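Local atomic coordinates of papain-like protease (Human betacoronavirus 2c EMC/2012, PDB entry 4RNA), a protein that probably cleaves the viral polyprotein as a papain-like cysteine protease, and, as in related coronavirus enzymes, probably also removes ubiquitin from host proteins. Residues Y86-A91 with I154-N159; L171-L176 with C210-Q215. All blocks are in the same frame, centred on the assembly; numbering follows the deposited sequence.

Contact 1 joins two helices of the thumb, while contact 2 joins the next thumb helix to a strand of the palm. Their centres lie about 21 Å apart, yet they touch: helices 148-158 and 168-176, successive in the chain, pack together, with L171 CD1 3.6 Å from G158 CA and I154 CG1 3.9 Å from V175 CG2. Together they link helix 81-92, through helices 148-158 and 168-176, to strand 210-212. At the strand end the V212 side chain comes within about 4 Å of a bound phosphate ion, probably from the crystallisation liquor. Both contacts touch the second subunit. The zinc ion belongs to neither and is held by C193, C196, C228 and C230.

Contact 1: residues Y86-A91 with I154-N159; sequences YSLKAA and IMAYGN
L88 reaches from helix 81-92 toward helix 148-158 and sets CD1 mainly against A156 and CD2 against the end of M155; the two segments bury a modest 131 Å² between them, both sides summed. CD1 turns to the helix surface itself: it lies 3.7 Å from A156 N and 4.0 Å from A156 CB, close enough to rest on the backbone as well as on the alanine methyl. CD2 takes the other branch and meets the far end of the methionine, with M155 CE at 3.8 Å and M155 SD at 4.1 Å from L88 CD2. The two long side chains cross obliquely, and M155 CB also lies 3.9 Å from L88 CD1. In M155 the chain is extended through chi2 and then bends at chi3 (91°), which carries CE round to the leucine. In L88, CG sits beside the backbone N and anti to the carbonyl carbon (chi1 -75°), and this sends the fork across the gap. The small A156 lets the leucine come near the backbone; the side-chain contacts are apolar, and all three touching residues are buried.

Just past these residues the helix ends in a Schellman motif: N159 takes positive phi (61°) and its N bonds back to A156 O, 3.3 Å away. R84 bonds to A156 O and K89 forms a salt bridge with D149, polar ties between the same two helices. L88 packs on A152 as well, M155 on V92, and A156 on F81 and F85, so helices 81-92 and 148-158 meet over several turns. Beyond them, helix 115-122 backs the contact through L115, which touches both I154 and M155, and strand 35-37 lies by the first helix where F36 meets the Y86 ring edge-to-face.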
# COMPACT_ATOMS: atom_id res chain seq x y z
N TYR A 86 -11.92 2.57 9.61
CA TYR A 86 -13.02 3.10 10.33
C TYR A 86 -12.88 4.59 10.24
O TYR A 86 -13.90 5.20 10.03
CB TYR A 86 -13.06 2.74 11.83
CG TYR A 86 -13.27 1.24 12.17
CD1 TYR A 86 -13.93 0.38 11.28
CD2 TYR A 86 -12.85 0.74 13.39
CE1 TYR A 86 -14.11 -0.97 11.60
CE2 TYR A 86 -13.03 -0.63 13.72
CZ TYR A 86 -13.66 -1.45 12.81
OH TYR A 86 -13.78 -2.80 13.18
N SER A 87 -11.65 5.14 10.33
CA SER A 87 -11.49 6.64 10.23
C SER A 87 -11.85 7.14 8.82
O SER A 87 -12.37 8.26 8.69
CB SER A 87 -10.04 7.12 10.51
OG SER A 87 -9.54 6.57 11.73
N LEU A 88 -11.40 6.42 7.77
CA LEU A 88 -11.73 6.78 6.37
C LEU A 88 -13.23 6.82 6.16
O LEU A 88 -13.72 7.77 5.56
CB LEU A 88 -11.12 5.82 5.34
CG LEU A 88 -9.63 6.14 5.23
CD1 LEU A 88 -8.87 4.94 4.73
CD2 LEU A 88 -9.32 7.40 4.44
N LYS A 89 -13.92 5.75 6.59
CA LYS A 89 -15.40 5.68 6.50
C LYS A 89 -16.09 6.95 7.09
O LYS A 89 -16.89 7.68 6.40
CB LYS A 89 -15.86 4.32 7.05
CG LYS A 89 -17.31 4.03 6.85
CD LYS A 89 -17.64 2.66 7.36
CE LYS A 89 -19.09 2.73 7.76
NZ LYS A 89 -19.65 1.36 7.67
N ALA A 90 -15.70 7.30 8.31
CA ALA A 90 -16.15 8.56 8.93
C ALA A 90 -15.87 9.77 8.03
O ALA A 90 -16.76 10.57 7.76
CB ALA A 90 -15.51 8.74 10.32
N ALA A 91 -14.63 9.92 7.55
CA ALA A 91 -14.28 11.06 6.69
C ALA A 91 -14.98 11.02 5.31
O ALA A 91 -15.50 12.02 4.87
CB ALA A 91 -12.77 11.15 6.52
N ILE A 154 -11.37 1.08 -0.69
CA ILE A 154 -10.37 1.31 -1.71
C ILE A 154 -9.27 2.13 -1.08
O ILE A 154 -8.10 1.80 -1.26
CB ILE A 154 -10.96 2.03 -2.96
CG1 ILE A 154 -11.86 1.11 -3.75
CG2 ILE A 154 -9.88 2.66 -3.84
CD1 ILE A 154 -12.46 1.89 -4.91
N MET A 155 -9.61 3.21 -0.38
CA MET A 155 -8.59 4.02 0.27
C MET A 155 -7.75 3.24 1.34
O MET A 155 -6.50 3.42 1.42
CB MET A 155 -9.26 5.26 0.88
CG MET A 155 -9.66 6.20 -0.21
SD MET A 155 -10.51 7.59 0.55
CE MET A 155 -9.10 8.67 0.82
N ALA A 156 -8.41 2.36 2.11
CA ALA A 156 -7.74 1.59 3.16
C ALA A 156 -6.80 0.58 2.55
O ALA A 156 -5.59 0.56 2.86
CB ALA A 156 -8.76 0.95 4.13
N TYR A 157 -7.34 -0.21 1.60
CA TYR A 157 -6.52 -1.20 0.90
C TYR A 157 -5.42 -0.51 0.06
O TYR A 157 -4.34 -1.06 -0.11
CB TYR A 157 -7.39 -2.05 -0.01
CG TYR A 157 -8.18 -3.13 0.71
CD1 TYR A 157 -7.51 -4.18 1.40
CD2 TYR A 157 -9.57 -3.09 0.72
CE1 TYR A 157 -8.24 -5.16 2.09
CE2 TYR A 157 -10.32 -4.06 1.42
CZ TYR A 157 -9.65 -5.10 2.08
OH TYR A 157 -10.36 -6.04 2.74
N GLY A 158 -5.66 0.74 -0.39
CA GLY A 158 -4.73 1.44 -1.29
C GLY A 158 -3.69 2.30 -0.54
O GLY A 158 -2.75 2.84 -1.11
N ASN A 159 -3.88 2.39 0.77
CA ASN A 159 -3.04 3.13 1.65
C ASN A 159 -3.05 4.54 1.28
O ASN A 159 -2.00 5.15 1.29
CB ASN A 159 -1.61 2.60 1.60
CG ASN A 159 -1.49 1.24 2.21
OD1 ASN A 159 -1.97 1.01 3.31
ND2 ASN A 159 -0.85 0.33 1.51

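Contact 2: residues L171-L176 with C210-Q215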
# COMPACT_ATOMS: atom_id res chain seq x y z
N LEU A 171 -3.81 2.73 -8.02
CA LEU A 171 -5.03 2.23 -7.32
C LEU A 171 -5.88 1.29 -8.11
O LEU A 171 -6.39 0.23 -7.56
CB LEU A 171 -5.89 3.42 -6.86
CG LEU A 171 -5.99 3.74 -5.38
CD1 LEU A 171 -6.07 2.50 -4.44
CD2 LEU A 171 -4.78 4.59 -5.07
N LEU A 172 -6.07 1.57 -9.41
CA LEU A 172 -6.82 0.60 -10.22
C LEU A 172 -6.19 -0.72 -10.17
O LEU A 172 -6.84 -1.76 -10.08
CB LEU A 172 -6.81 1.03 -11.71
CG LEU A 172 -7.99 1.80 -12.16
CD1 LEU A 172 -7.81 2.26 -13.60
CD2 LEU A 172 -9.21 0.90 -12.00
N HIS A 173 -4.86 -0.73 -10.27
CA HIS A 173 -4.25 -2.03 -10.33
C HIS A 173 -4.27 -2.73 -9.00
O HIS A 173 -4.52 -3.93 -8.94
CB HIS A 173 -2.86 -1.96 -11.09
CG HIS A 173 -3.00 -1.63 -12.60
ND1 HIS A 173 -2.83 -2.56 -13.59
CD2 HIS A 173 -3.36 -0.44 -13.26
CE1 HIS A 173 -3.06 -1.98 -14.80
NE2 HIS A 173 -3.38 -0.69 -14.60
N THR A 174 -4.15 -2.02 -7.89
CA THR A 174 -4.29 -2.64 -6.59
C THR A 174 -5.68 -3.13 -6.28
O THR A 174 -5.85 -4.17 -5.62
CB THR A 174 -3.92 -1.69 -5.42
OG1 THR A 174 -4.68 -0.49 -5.55
CG2 THR A 174 -2.54 -1.31 -5.47
N VAL A 175 -6.68 -2.38 -6.72
CA VAL A 175 -8.03 -2.85 -6.53
C VAL A 175 -8.27 -4.10 -7.36
O VAL A 175 -8.84 -5.02 -6.85
CB VAL A 175 -9.08 -1.75 -6.85
CG1 VAL A 175 -10.49 -2.35 -6.83
CG2 VAL A 175 -9.01 -0.65 -5.80
N LEU A 176 -7.84 -4.13 -8.63
CA LEU A 176 -8.13 -5.23 -9.49
C LEU A 176 -7.31 -6.43 -9.08
O LEU A 176 -7.74 -7.61 -9.30
CB LEU A 176 -7.85 -4.87 -10.94
CG LEU A 176 -8.92 -3.94 -11.55
CD1 LEU A 176 -8.47 -3.43 -12.93
CD2 LEU A 176 -10.24 -4.65 -11.64
N CYS A 210 -5.34 -6.82 -18.34
CA CYS A 210 -4.69 -5.52 -17.96
C CYS A 210 -3.27 -5.54 -18.49
O CYS A 210 -2.58 -6.59 -18.42
CB CYS A 210 -4.61 -5.36 -16.42
SG CYS A 210 -6.24 -5.53 -15.67
N TYR A 211 -2.76 -4.40 -18.97
CA TYR A 211 -1.40 -4.39 -19.43
C TYR A 211 -0.89 -3.01 -19.21
O TYR A 211 -1.61 -2.10 -19.49
CB TYR A 211 -1.37 -4.76 -20.93
CG TYR A 211 0.05 -4.86 -21.45
CD1 TYR A 211 0.73 -3.74 -21.94
CD2 TYR A 211 0.77 -6.09 -21.39
CE1 TYR A 211 2.06 -3.85 -22.41
CE2 TYR A 211 2.09 -6.17 -21.84
CZ TYR A 211 2.71 -5.07 -22.37
OH TYR A 211 4.01 -5.17 -22.82
N VAL A 212 0.30 -2.90 -18.64
CA VAL A 212 0.95 -1.64 -18.43
C VAL A 212 2.12 -1.48 -19.37
O VAL A 212 3.00 -2.30 -19.39
CB VAL A 212 1.35 -1.47 -16.96
CG1 VAL A 212 2.14 -0.18 -16.79
CG2 VAL A 212 0.04 -1.46 -16.11
N GLY A 213 2.16 -0.33 -20.05
CA GLY A 213 3.25 -0.01 -20.95
C GLY A 213 2.83 0.31 -22.37
O GLY A 213 3.68 0.81 -23.14
N VAL A 214 1.57 0.02 -22.76
CA VAL A 214 1.02 0.53 -24.07
C VAL A 214 -0.36 1.03 -23.75
O VAL A 214 -0.96 0.68 -22.69
CB VAL A 214 0.99 -0.48 -25.29
CG1 VAL A 214 2.40 -0.91 -25.79
CG2 VAL A 214 0.09 -1.68 -25.00
N GLN A 215 -0.88 1.90 -24.64
CA GLN A 215 -2.21 2.47 -24.47
C GLN A 215 -3.13 2.21 -25.69
O GLN A 215 -4.28 2.72 -25.70
CB GLN A 215 -2.02 3.98 -24.17
CG GLN A 215 -1.45 4.23 -22.74
CD GLN A 215 -0.79 5.57 -22.59
OE1 GLN A 215 -0.07 6.01 -23.48
NE2 GLN A 215 -1.03 6.24 -21.47
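H173 is the first residue of 171-176 to reach the strand, and its imidazole meets V212 obliquely. The closest approach is from the CE1 corner, 3.4 Å from V212 CG2, with C210 CB 4.1 Å from H173 CE1. Ring rotation is probably fixed by the hydrogen bond between NE2 and S249. In V212, CG1 stands anti to the backbone N (chi1 175°), leaving CG2 as the methyl that meets the ring. T174 turns back to its own helix: its OG1 donates to L171 O over 2.7 Å, tilted 27° from the carbonyl plane, while the same oxygen also accepts the V175 backbone bond. One turn after H173, L176 brings its CD1 to 4.1 Å from C210 SG. That sulfur lies 5.5 Å from the centroid of the H173 ring, again oblique. P79 of the second subunit packs on both H173 and V212. Strand 210-212 runs parallel to strand 245-250, with backbone hydrogen bonds joining Y211 to L247 and S249, and L176 also touches L247. A helix of the thumb thus lies against the sheet of the palm, the junction characteristic of the thumb-palm-fingers fold of coronavirus papain-like proteases.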